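Long-range contacts in probable oxidoreductase (Pseudomonas aeruginosa, PDB 4B7X), which probably catalyses NADP-dependent oxidation or reduction of an as yet undefined substrate, as a medium-chain dehydrogenase/reductase that binds NADP in a Rossmann-type domain: residues I7-Q12 with V102-I107; V73-G78 with N97-V102; A242-C247 with A273-M278. One frame throughout, in Å; residues are numbered along the deposited sequence.

Contact 1 (I7-Q12 with V102-I107); sequences INRQYQ and VQDYFI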
loop_
_atom_site.group_PDB
_atom_site.type_symbol
_atom_site.label_atom_id
_atom_site.label_comp_id
_atom_site.label_asym_id
_atom_site.label_seq_id
_atom_site.Cartn_x
_atom_site.Cartn_y
_atom_site.Cartn_z
ATOM N N ILE H 7 -37.480 31.479 4.542
ATOM C CA ILE H 7 -36.914 30.505 5.480
ATOM C C ILE H 7 -35.917 29.564 4.793
ATOM O O ILE H 7 -36.132 29.094 3.665
ATOM C CB ILE H 7 -38.006 29.729 6.280
ATOM C CG1 ILE H 7 -38.090 30.232 7.724
ATOM C CG2 ILE H 7 -37.706 28.238 6.358
ATOM C CD1 ILE H 7 -38.578 31.653 7.873
ATOM N N ASN H 8 -34.811 29.328 5.490
ATOM C CA ASN H 8 -33.809 28.387 5.050
ATOM C C ASN H 8 -33.806 27.185 5.992
ATOM O O ASN H 8 -33.365 27.263 7.141
ATOM C CB ASN H 8 -32.435 29.071 4.949
ATOM C CG ASN H 8 -31.320 28.119 4.528
ATOM O OD1 ASN H 8 -31.520 27.196 3.727
ATOM N ND2 ASN H 8 -30.132 28.347 5.074
ATOM N N ARG H 9 -34.349 26.077 5.503
ATOM C CA ARG H 9 -34.341 24.832 6.262
ATOM C C ARG H 9 -32.945 24.211 6.220
ATOM O O ARG H 9 -32.275 24.236 5.188
ATOM C CB ARG H 9 -35.365 23.847 5.703
ATOM C CG ARG H 9 -36.803 24.347 5.706
ATOM C CD ARG H 9 -37.705 23.359 4.980
ATOM N NE ARG H 9 -37.308 23.189 3.580
ATOM C CZ ARG H 9 -37.675 22.170 2.808
ATOM N NH1 ARG H 9 -38.460 21.213 3.286
ATOM N NH2 ARG H 9 -37.259 22.109 1.548
ATOM N N GLN H 10 -32.515 23.656 7.350
ATOM C CA GLN H 10 -31.186 23.064 7.455
ATOM C C GLN H 10 -31.131 21.912 8.441
ATOM O O GLN H 10 -31.694 21.982 9.536
ATOM C CB GLN H 10 -30.139 24.129 7.815
ATOM C CG GLN H 10 -30.460 24.962 9.050
ATOM C CD GLN H 10 -29.497 26.114 9.244
ATOM O OE1 GLN H 10 -29.178 26.835 8.305
ATOM N NE2 GLN H 10 -29.022 26.287 10.471
ATOM N N TYR H 11 -30.453 20.840 8.041
ATOM C CA TYR H 11 -30.136 19.778 8.982
ATOM C C TYR H 11 -28.822 20.105 9.666
ATOM O O TYR H 11 -27.813 20.373 9.009
ATOM C CB TYR H 11 -30.083 18.411 8.297
ATOM C CG TYR H 11 -31.412 17.676 8.261
ATOM C CD1 TYR H 11 -31.987 17.186 9.429
ATOM C CD2 TYR H 11 -32.082 17.450 7.054
ATOM C CE1 TYR H 11 -33.197 16.509 9.404
ATOM C CE2 TYR H 11 -33.295 16.777 7.019
ATOM C CZ TYR H 11 -33.847 16.312 8.199
ATOM O OH TYR H 11 -35.043 15.634 8.190
ATOM N N GLN H 12 -28.861 20.117 10.993
ATOM C CA GLN H 12 -27.699 20.392 11.824
ATOM C C GLN H 12 -27.199 19.106 12.458
ATOM O O GLN H 12 -27.988 18.195 12.725
ATOM C CB GLN H 12 -28.067 21.369 12.945
ATOM C CG GLN H 12 -28.137 22.834 12.539
ATOM C CD GLN H 12 -28.306 23.774 13.731
ATOM O OE1 GLN H 12 -28.428 23.337 14.879
ATOM N NE2 GLN H 12 -28.306 25.074 13.458
ATOM N N VAL H 102 -26.470 20.694 3.912
ATOM C CA VAL H 102 -27.802 20.103 3.914
ATOM C C VAL H 102 -28.847 21.153 4.338
ATOM O O VAL H 102 -29.307 21.158 5.463
ATOM C CB VAL H 102 -27.842 18.831 4.790
ATOM C CG1 VAL H 102 -29.187 18.116 4.667
ATOM C CG2 VAL H 102 -26.728 17.881 4.366
ATOM N N GLN H 103 -29.206 22.027 3.400
ATOM C CA GLN H 103 -30.040 23.221 3.654
ATOM C C GLN H 103 -30.606 23.744 2.322
ATOM O O GLN H 103 -30.113 23.379 1.254
ATOM C CB GLN H 103 -29.207 24.318 4.336
ATOM C CG GLN H 103 -27.967 24.725 3.542
ATOM C CD GLN H 103 -27.098 25.745 4.253
ATOM O OE1 GLN H 103 -27.544 26.437 5.167
ATOM N NE2 GLN H 103 -25.838 25.853 3.816
ATOM N N ASP H 104 -31.627 24.598 2.370
ATOM C CA ASP H 104 -32.196 25.163 1.135
ATOM C C ASP H 104 -31.266 26.130 0.434
ATOM O O ASP H 104 -31.294 26.237 -0.795
ATOM C CB ASP H 104 -33.494 25.917 1.413
ATOM C CG ASP H 104 -34.629 25.008 1.746
ATOM O OD1 ASP H 104 -34.994 24.182 0.882
ATOM O OD2 ASP H 104 -35.164 25.146 2.865
ATOM N N TYR H 105 -30.475 26.855 1.226
ATOM C CA TYR H 105 -29.689 27.968 0.715
ATOM C C TYR H 105 -28.302 27.999 1.307
ATOM O O TYR H 105 -28.144 27.900 2.530
ATOM C CB TYR H 105 -30.369 29.290 1.055
ATOM C CG TYR H 105 -31.660 29.520 0.336
ATOM C CD1 TYR H 105 -31.672 30.027 -0.956
ATOM C CD2 TYR H 105 -32.876 29.247 0.953
ATOM C CE1 TYR H 105 -32.864 30.250 -1.624
ATOM C CE2 TYR H 105 -34.074 29.462 0.296
ATOM C CZ TYR H 105 -34.058 29.956 -0.991
ATOM O OH TYR H 105 -35.236 30.159 -1.658
ATOM N N PHE H 106 -27.308 28.165 0.434
ATOM C CA PHE H 106 -25.920 28.386 0.862
ATOM C C PHE H 106 -25.557 29.860 0.860
ATOM O O PHE H 106 -25.812 30.562 -0.116
ATOM C CB PHE H 106 -24.932 27.642 -0.038
ATOM C CG PHE H 106 -23.481 27.970 0.242
ATOM C CD1 PHE H 106 -22.824 27.409 1.339
ATOM C CD2 PHE H 106 -22.771 28.836 -0.591
ATOM C CE1 PHE H 106 -21.488 27.702 1.598
ATOM C CE2 PHE H 106 -21.435 29.135 -0.339
ATOM C CZ PHE H 106 -20.791 28.559 0.753
ATOM N N ILE H 107 -24.938 30.301 1.950
ATOM C CA ILE H 107 -24.302 31.616 2.046
ATOM C C ILE H 107 -22.865 31.441 2.543
ATOM O O ILE H 107 -22.652 30.864 3.618
ATOM C CB ILE H 107 -25.060 32.545 3.019
ATOM C CG1 ILE H 107 -26.460 32.844 2.472
ATOM C CG2 ILE H 107 -24.257 33.819 3.295
ATOM C CD1 ILE H 107 -27.343 33.646 3.399
#
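R9 grips D104 side-on across the contact: NE lies 3.0 Å from D104 OD2, and NH2 reaches D104 OD1 at 3.1 Å. Both oxygens use their syn lone pairs, and the guanidinium and carboxylate planes are only 14° apart, so the forked salt bridge is almost flat. The R9 chain leaves with CG beside the backbone N and bends at chi3 (-61°), which turns NE toward the D104 carboxylate. D104 OD2 accepts a second bond, from the backbone N of R9 at 2.9 Å, on its anti side; one oxygen thus ties together the main chain and the side chain of the same arginine, and the carboxylate has little freedom to rotate. The remaining R9 nitrogen, NH1, pairs with E314, so the guanidinium is shared between two acids.

These bonds join the edge of the two-stranded antiparallel sheet formed by 7-13 and 26-32 to the loop that leads into strand 105-108, within the GroES-like N-terminal domain. Pairing of the backbones is confined to a single bridge, Q10 with Q103, and side chains fill in around it.

On the far side of R9, the N8 amide uses both its ends. With CG trans to the backbone N (chi1 178°), it enters the bend of 103-105, where OD1 takes the N-H of Y105 at 2.7 Å from above the carbonyl plane. ND2 gives a straighter bond to Q103 OE1 at 3.2 Å, while Q103 NE2 is itself hydrogen-bonded to L100 O. Toward the other end, Y11 N binds V102 O at 2.8 Å, while V102 CG1 meets the edge of the Y11 ring, 3.8 Å from CD2.

Contact 2 (V73-G78 with N97-V102); sequences VMRALG and NGALGV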
loop_
_atom_site.group_PDB
_atom_site.type_symbol
_atom_site.label_atom_id
_atom_site.label_comp_id
_atom_site.label_asym_id
_atom_site.label_seq_id
_atom_site.Cartn_x
_atom_site.Cartn_y
_atom_site.Cartn_z
ATOM N N VAL H 73 -24.468 23.333 10.219
ATOM C CA VAL H 73 -25.215 22.701 9.149
ATOM C C VAL H 73 -24.426 21.488 8.671
ATOM O O VAL H 73 -23.206 21.542 8.615
ATOM C CB VAL H 73 -25.420 23.689 7.981
ATOM C CG1 VAL H 73 -26.225 23.050 6.851
ATOM C CG2 VAL H 73 -26.095 24.956 8.480
ATOM N N MET H 74 -25.112 20.394 8.352
ATOM C CA MET H 74 -24.438 19.176 7.896
ATOM C C MET H 74 -23.711 19.422 6.573
ATOM O O MET H 74 -24.239 20.078 5.680
ATOM C CB MET H 74 -25.436 18.022 7.775
ATOM C CG MET H 74 -24.862 16.737 7.190
ATOM S SD MET H 74 -23.494 16.019 8.122
ATOM C CE MET H 74 -23.383 14.410 7.331
ATOM N N ARG H 75 -22.484 18.928 6.468
ATOM C CA ARG H 75 -21.691 19.093 5.259
ATOM C C ARG H 75 -22.308 18.336 4.078
ATOM O O ARG H 75 -22.734 17.184 4.220
ATOM C CB ARG H 75 -20.258 18.598 5.510
ATOM C CG ARG H 75 -19.323 18.782 4.327
ATOM C CD ARG H 75 -17.853 18.650 4.692
ATOM N NE ARG H 75 -17.046 18.831 3.489
ATOM C CZ ARG H 75 -16.602 20.006 3.045
ATOM N NH1 ARG H 75 -16.862 21.123 3.720
ATOM N NH2 ARG H 75 -15.887 20.065 1.928
ATOM N N ALA H 76 -22.351 18.988 2.921
ATOM C CA ALA H 76 -22.868 18.363 1.710
ATOM C C ALA H 76 -22.426 19.079 0.452
ATOM O O ALA H 76 -22.495 20.306 0.352
ATOM C CB ALA H 76 -24.387 18.268 1.752
ATOM N N LEU H 77 -21.965 18.299 -0.515
ATOM C CA LEU H 77 -21.702 18.835 -1.841
ATOM C C LEU H 77 -23.049 18.966 -2.553
ATOM O O LEU H 77 -23.970 18.200 -2.282
ATOM C CB LEU H 77 -20.778 17.905 -2.622
ATOM C CG LEU H 77 -19.339 17.795 -2.117
ATOM C CD1 LEU H 77 -18.687 16.558 -2.722
ATOM C CD2 LEU H 77 -18.553 19.057 -2.446
ATOM N N GLY H 78 -23.175 19.932 -3.451
ATOM C CA GLY H 78 -24.448 20.146 -4.109
ATOM C C GLY H 78 -24.303 20.972 -5.357
ATOM O O GLY H 78 -23.220 21.470 -5.656
ATOM N N ASN H 97 -21.364 24.080 -8.648
ATOM C CA ASN H 97 -21.101 22.908 -7.850
ATOM C C ASN H 97 -20.236 23.350 -6.674
ATOM O O ASN H 97 -19.228 24.023 -6.863
ATOM C CB ASN H 97 -20.367 21.879 -8.705
ATOM C CG ASN H 97 -20.091 20.594 -7.961
ATOM O OD1 ASN H 97 -19.395 20.589 -6.952
ATOM N ND2 ASN H 97 -20.625 19.498 -8.461
ATOM N N GLY H 98 -20.622 22.984 -5.460
ATOM C CA GLY H 98 -19.911 23.467 -4.292
ATOM C C GLY H 98 -20.340 22.757 -3.039
ATOM O O GLY H 98 -21.212 21.886 -3.076
ATOM N N ALA H 99 -19.720 23.121 -1.923
ATOM C CA ALA H 99 -20.084 22.539 -0.642
ATOM C C ALA H 99 -21.253 23.345 -0.102
ATOM O O ALA H 99 -21.060 24.327 0.616
ATOM C CB ALA H 99 -18.908 22.564 0.321
ATOM N N LEU H 100 -22.467 22.929 -0.465
ATOM C CA LEU H 100 -23.646 23.764 -0.231
ATOM C C LEU H 100 -24.330 23.441 1.085
ATOM O O LEU H 100 -25.089 24.249 1.595
ATOM C CB LEU H 100 -24.625 23.714 -1.423
ATOM C CG LEU H 100 -24.074 24.085 -2.812
ATOM C CD1 LEU H 100 -25.074 23.787 -3.928
ATOM C CD2 LEU H 100 -23.610 25.543 -2.892
ATOM N N GLY H 101 -24.040 22.277 1.649
ATOM C CA GLY H 101 -24.585 21.899 2.957
ATOM C C GLY H 101 -26.011 21.371 2.865
ATOM O O GLY H 101 -26.683 21.566 1.860
ATOM N N VAL H 102 -26.470 20.694 3.912
ATOM C CA VAL H 102 -27.802 20.103 3.914
ATOM C C VAL H 102 -28.847 21.153 4.338
ATOM O O VAL H 102 -29.307 21.158 5.463
ATOM C CB VAL H 102 -27.842 18.831 4.790
ATOM C CG1 VAL H 102 -29.187 18.116 4.667
ATOM C CG2 VAL H 102 -26.728 17.881 4.366
#
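A99 CB approaches the guanidinium of R75 obliquely, 4.2 Å from NH1, while W57 gives the same arginine a cation-pi partner. Extended through chi3 (180°), the R75 chain carries the guanidinium out past A99 although its CB points away from 97-102. At the far end, the N97 amide lies beside G78, its CG 4.0 Å from G78 O, a van der Waals contact.

Between these groups the backbones do most of the work, joining the start of strand 77-85 to the loop after strand 95-97 within the GroES-like N-terminal domain. G78 and G98 form an antiparallel hydrogen-bonded pair, G78 N to G98 O at 2.8 Å and G98 N to G78 O at 3.0 Å, at the corner where the chain leaves strand 95-97. Beyond it, A99 sits at the centre of an inverse gamma turn, and A76 O receives the N-H of G101 at 2.8 Å in a nearly straight bond, with a weak, bent one from L100 N beside it. V102 N then closes on M74 O.

Apolar groups line the same seam. V102 CG2, set beside its own backbone N, touches both A76 CB (3.5 Å) and M74 CG (3.6 Å), and the M74 and V102 side chains run alongside each other in the same direction. L100 folds its CD1 over the G78 backbone.

The positive phi of G101 (81°) is one that glycine adopts readily. Four sound backbone bonds and one weak one cross the contact, so cohesion comes from main-chain hydrogen bonding and close apolar packing, with no salt bridge between the segments.

Contact 3 (A242-C247 with A273-M278); sequences ARIVLC and ARMEGM. With NAP (NADP nicotinamide-adenine-dinucleotide phosphate), chain T.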
loop_
_atom_site.group_PDB
_atom_site.type_symbol
_atom_site.label_atom_id
_atom_site.label_comp_id
_atom_site.label_asym_id
_atom_site.label_seq_id
_atom_site.Cartn_x
_atom_site.Cartn_y
_atom_site.Cartn_z
ATOM N N ALA H 242 0.892 -5.629 -9.111
ATOM C CA ALA H 242 -0.471 -5.112 -9.050
ATOM C C ALA H 242 -0.509 -3.756 -8.320
ATOM O O ALA H 242 0.373 -3.463 -7.498
ATOM C CB ALA H 242 -1.377 -6.107 -8.336
ATOM N N ARG H 243 -1.521 -2.950 -8.645
ATOM C CA ARG H 243 -1.820 -1.721 -7.933
ATOM C C ARG H 243 -3.193 -1.843 -7.263
ATOM O O ARG H 243 -4.199 -2.141 -7.923
ATOM C CB ARG H 243 -1.790 -0.502 -8.874
ATOM C CG ARG H 243 -0.391 -0.056 -9.316
ATOM C CD ARG H 243 0.167 -0.950 -10.416
ATOM N NE ARG H 243 -0.527 -0.701 -11.669
ATOM C CZ ARG H 243 -0.752 -1.592 -12.632
ATOM N NH1 ARG H 243 -0.342 -2.849 -12.537
ATOM N NH2 ARG H 243 -1.387 -1.195 -13.710
ATOM N N ILE H 244 -3.209 -1.655 -5.948
ATOM C CA ILE H 244 -4.448 -1.538 -5.194
ATOM C C ILE H 244 -4.725 -0.066 -4.871
ATOM O O ILE H 244 -4.025 0.564 -4.061
ATOM C CB ILE H 244 -4.406 -2.380 -3.901
ATOM C CG1 ILE H 244 -4.288 -3.858 -4.254
ATOM C CG2 ILE H 244 -5.656 -2.140 -3.060
ATOM C CD1 ILE H 244 -3.927 -4.740 -3.084
ATOM N N VAL H 245 -5.737 0.486 -5.522
ATOM C CA VAL H 245 -6.158 1.846 -5.222
ATOM C C VAL H 245 -7.110 1.871 -4.022
ATOM O O VAL H 245 -8.234 1.357 -4.100
ATOM C CB VAL H 245 -6.806 2.525 -6.437
ATOM C CG1 VAL H 245 -7.145 3.973 -6.117
ATOM C CG2 VAL H 245 -5.879 2.458 -7.641
ATOM N N LEU H 246 -6.660 2.468 -2.914
ATOM C CA LEU H 246 -7.540 2.665 -1.757
ATOM C C LEU H 246 -8.381 3.917 -1.919
ATOM O O LEU H 246 -7.946 5.042 -1.612
ATOM C CB LEU H 246 -6.758 2.756 -0.451
ATOM C CG LEU H 246 -6.091 1.519 0.132
ATOM C CD1 LEU H 246 -5.729 1.823 1.582
ATOM C CD2 LEU H 246 -6.940 0.249 0.041
ATOM N N CYS H 247 -9.593 3.731 -2.396
ATOM C CA CYS H 247 -10.504 4.852 -2.585
ATOM C C CYS H 247 -11.437 4.987 -1.376
ATOM O O CYS H 247 -11.690 6.090 -0.910
ATOM C CB CYS H 247 -11.281 4.682 -3.889
ATOM S SG CYS H 247 -12.510 5.961 -4.234
ATOM N N ALA H 273 3.716 -5.487 -5.062
ATOM C CA ALA H 273 2.595 -4.679 -5.484
ATOM C C ALA H 273 2.496 -3.428 -4.621
ATOM O O ALA H 273 3.120 -3.335 -3.569
ATOM C CB ALA H 273 1.308 -5.498 -5.387
ATOM N N ARG H 274 1.685 -2.481 -5.061
ATOM C CA ARG H 274 1.550 -1.216 -4.373
ATOM C C ARG H 274 0.097 -1.014 -3.941
ATOM O O ARG H 274 -0.811 -1.240 -4.736
ATOM C CB ARG H 274 2.000 -0.099 -5.319
ATOM C CG ARG H 274 1.672 1.316 -4.889
ATOM C CD ARG H 274 1.866 2.279 -6.056
ATOM N NE ARG H 274 3.238 2.253 -6.552
ATOM C CZ ARG H 274 3.587 2.429 -7.824
ATOM N NH1 ARG H 274 2.665 2.643 -8.760
ATOM N NH2 ARG H 274 4.869 2.382 -8.165
ATOM N N MET H 275 -0.104 -0.596 -2.689
ATOM C CA MET H 275 -1.416 -0.156 -2.199
ATOM C C MET H 275 -1.335 1.334 -1.870
ATOM O O MET H 275 -0.507 1.759 -1.065
ATOM C CB MET H 275 -1.827 -0.979 -0.970
ATOM C CG MET H 275 -3.169 -0.623 -0.337
ATOM S SD MET H 275 -3.519 -1.636 1.129
ATOM C CE MET H 275 -4.252 -3.076 0.367
ATOM N N GLU H 276 -2.182 2.130 -2.499
ATOM C CA GLU H 276 -2.106 3.583 -2.372
ATOM C C GLU H 276 -3.472 4.246 -2.200
ATOM O O GLU H 276 -4.421 3.928 -2.923
ATOM C CB GLU H 276 -1.355 4.186 -3.571
ATOM C CG GLU H 276 -1.234 5.694 -3.498
ATOM C CD GLU H 276 -0.288 6.299 -4.510
ATOM O OE1 GLU H 276 0.465 5.576 -5.195
ATOM O OE2 GLU H 276 -0.290 7.539 -4.607
ATOM N N GLY H 277 -3.549 5.162 -1.228
ATOM C CA GLY H 277 -4.759 5.952 -0.940
ATOM C C GLY H 277 -4.788 7.246 -1.727
ATOM O O GLY H 277 -3.768 7.716 -2.215
ATOM N N MET H 278 -5.973 7.815 -1.882
ATOM C CA MET H 278 -6.125 9.063 -2.607
ATOM C C MET H 278 -7.345 9.803 -2.098
ATOM O O MET H 278 -8.222 9.208 -1.471
ATOM C CB MET H 278 -6.229 8.814 -4.120
ATOM C CG MET H 278 -7.478 8.040 -4.544
ATOM S SD MET H 278 -8.918 9.117 -4.676
ATOM C CE MET H 278 -8.470 10.085 -6.115
HETATM P PA NAP T . -21.866 4.065 -3.988
HETATM O O1A NAP T . -22.611 4.633 -5.290
HETATM O O2A NAP T . -20.872 3.028 -4.364
HETATM O O5B NAP T . -22.942 3.563 -2.929
HETATM C C5B NAP T . -22.465 2.776 -1.829
HETATM C C4B NAP T . -22.379 1.286 -2.209
HETATM O O4B NAP T . -21.499 0.636 -1.272
HETATM C C3B NAP T . -23.734 0.596 -1.981
HETATM O O3B NAP T . -24.549 0.695 -3.173
HETATM C C2B NAP T . -23.331 -0.849 -1.733
HETATM O O2B NAP T . -23.253 -1.491 -2.986
HETATM C C1B NAP T . -21.890 -0.772 -1.234
HETATM N N9A NAP T . -21.788 -1.244 0.147
HETATM C C8A NAP T . -22.265 -0.626 1.235
HETATM N N7A NAP T . -21.960 -1.347 2.318
HETATM C C5A NAP T . -21.282 -2.416 1.910
HETATM C C6A NAP T . -20.721 -3.497 2.564
HETATM N N6A NAP T . -20.811 -3.593 3.882
HETATM N N1A NAP T . -20.089 -4.444 1.852
HETATM C C2A NAP T . -19.993 -4.350 0.533
HETATM N N3A NAP T . -20.514 -3.330 -0.135
HETATM C C4A NAP T . -21.166 -2.353 0.533
HETATM O O3 NAP T . -21.107 5.302 -3.290
HETATM P PN NAP T . -19.904 6.039 -4.063
HETATM O O1N NAP T . -20.220 7.475 -4.027
HETATM O O2N NAP T . -19.616 5.413 -5.382
HETATM O O5D NAP T . -18.753 5.710 -3.011
HETATM C C5D NAP T . -17.944 4.551 -3.156
HETATM C C4D NAP T . -16.665 4.626 -2.293
HETATM O O4D NAP T . -15.765 5.687 -2.739
HETATM C C3D NAP T . -16.972 4.905 -0.823
HETATM O O3D NAP T . -16.066 4.116 -0.085
HETATM C C2D NAP T . -16.621 6.386 -0.642
HETATM O O2D NAP T . -16.224 6.659 0.717
HETATM C C1D NAP T . -15.418 6.494 -1.555
HETATM N N1N NAP T . -15.082 7.844 -2.037
HETATM C C2N NAP T . -13.748 8.228 -1.908
HETATM C C3N NAP T . -13.326 9.477 -2.339
HETATM C C7N NAP T . -11.841 9.836 -2.172
HETATM O O7N NAP T . -11.390 10.873 -2.642
HETATM N N7N NAP T . -11.091 8.912 -1.559
HETATM C C4N NAP T . -14.256 10.342 -2.929
HETATM C C5N NAP T . -15.598 9.957 -3.071
HETATM C C6N NAP T . -16.020 8.707 -2.630
HETATM P P2B NAP T . -23.776 -3.004 -3.157
HETATM O O1X NAP T . -23.189 -3.828 -1.908
HETATM O O2X NAP T . -25.379 -2.922 -2.963
HETATM O O3X NAP T . -23.399 -3.520 -4.481
#
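The carboxamide nitrogen N7N of the NADP nicotinamide is held by both segments at once: it donates to C247 O at 3.0 Å and to M278 O, whose modelled place is less certain. The two carbonyls stand just past the C-terminal ends of adjacent strands, so the amide reads main chain from each. C247 SG, trans to its backbone N (chi1 177°), is turned to the cofactor and lies 3.5 Å from C2N of the nicotinamide ring.

Behind this site the strands pair in parallel, R243 with R274 through L246 with G277. I244 N to R274 O is 2.7 Å and close to straight, and I244 O answers by accepting from E276 N; the ladder continues with L246 N on E276 O, where the donor stands above the carbonyl plane.

One face of the pair is apolar. The M275 chain runs straight out to SD and bends only at chi3 (-85°), bringing CE against I244 CG2 at 3.8 Å, while its CG presses on L246 CG at 3.7 Å. L231 and L235 of helix 228-235 also pack on M275. On the other face R243 and R274 cross, with guanidinium planes 76° apart; R243 turns to E151, whereas R274 NE and E276 OE1 make reciprocal salt bridges with E276 and R274 of the second subunit. R274 to E276 also pair antiparallel with a strand of that subunit, continuing the sheet across the dimer.

Two neighbouring parallel strands linked by a beta-alpha-beta connection, with the dinucleotide at their C-terminal ends, are the hallmark of a Rossmann fold, here at its dimer-forming edge.

How the contacts relate
Contacts 1 and 2 are neighbours in the GroES-like N-terminal domain, their centres 9 Å apart. They share V102, and contact 2 is nested within the chain loop that contact 1 closes; Y11 O to M74 N, 2.8 Å, a probable hydrogen bond, joins them. Both reach the mixed sheet that includes strands 77-85 and 105-108. Contact 3 comes later, in the parallel sheet of the NADP-binding domain across the chain's centre, its own centre about 37 Å and 29 Å from those of contacts 1 and 2. NADP lies against contact 3, and the side chain of L77 in contact 2 approaches a bound NADP to about 7 Å, consistent with a cofactor seated between the two domains.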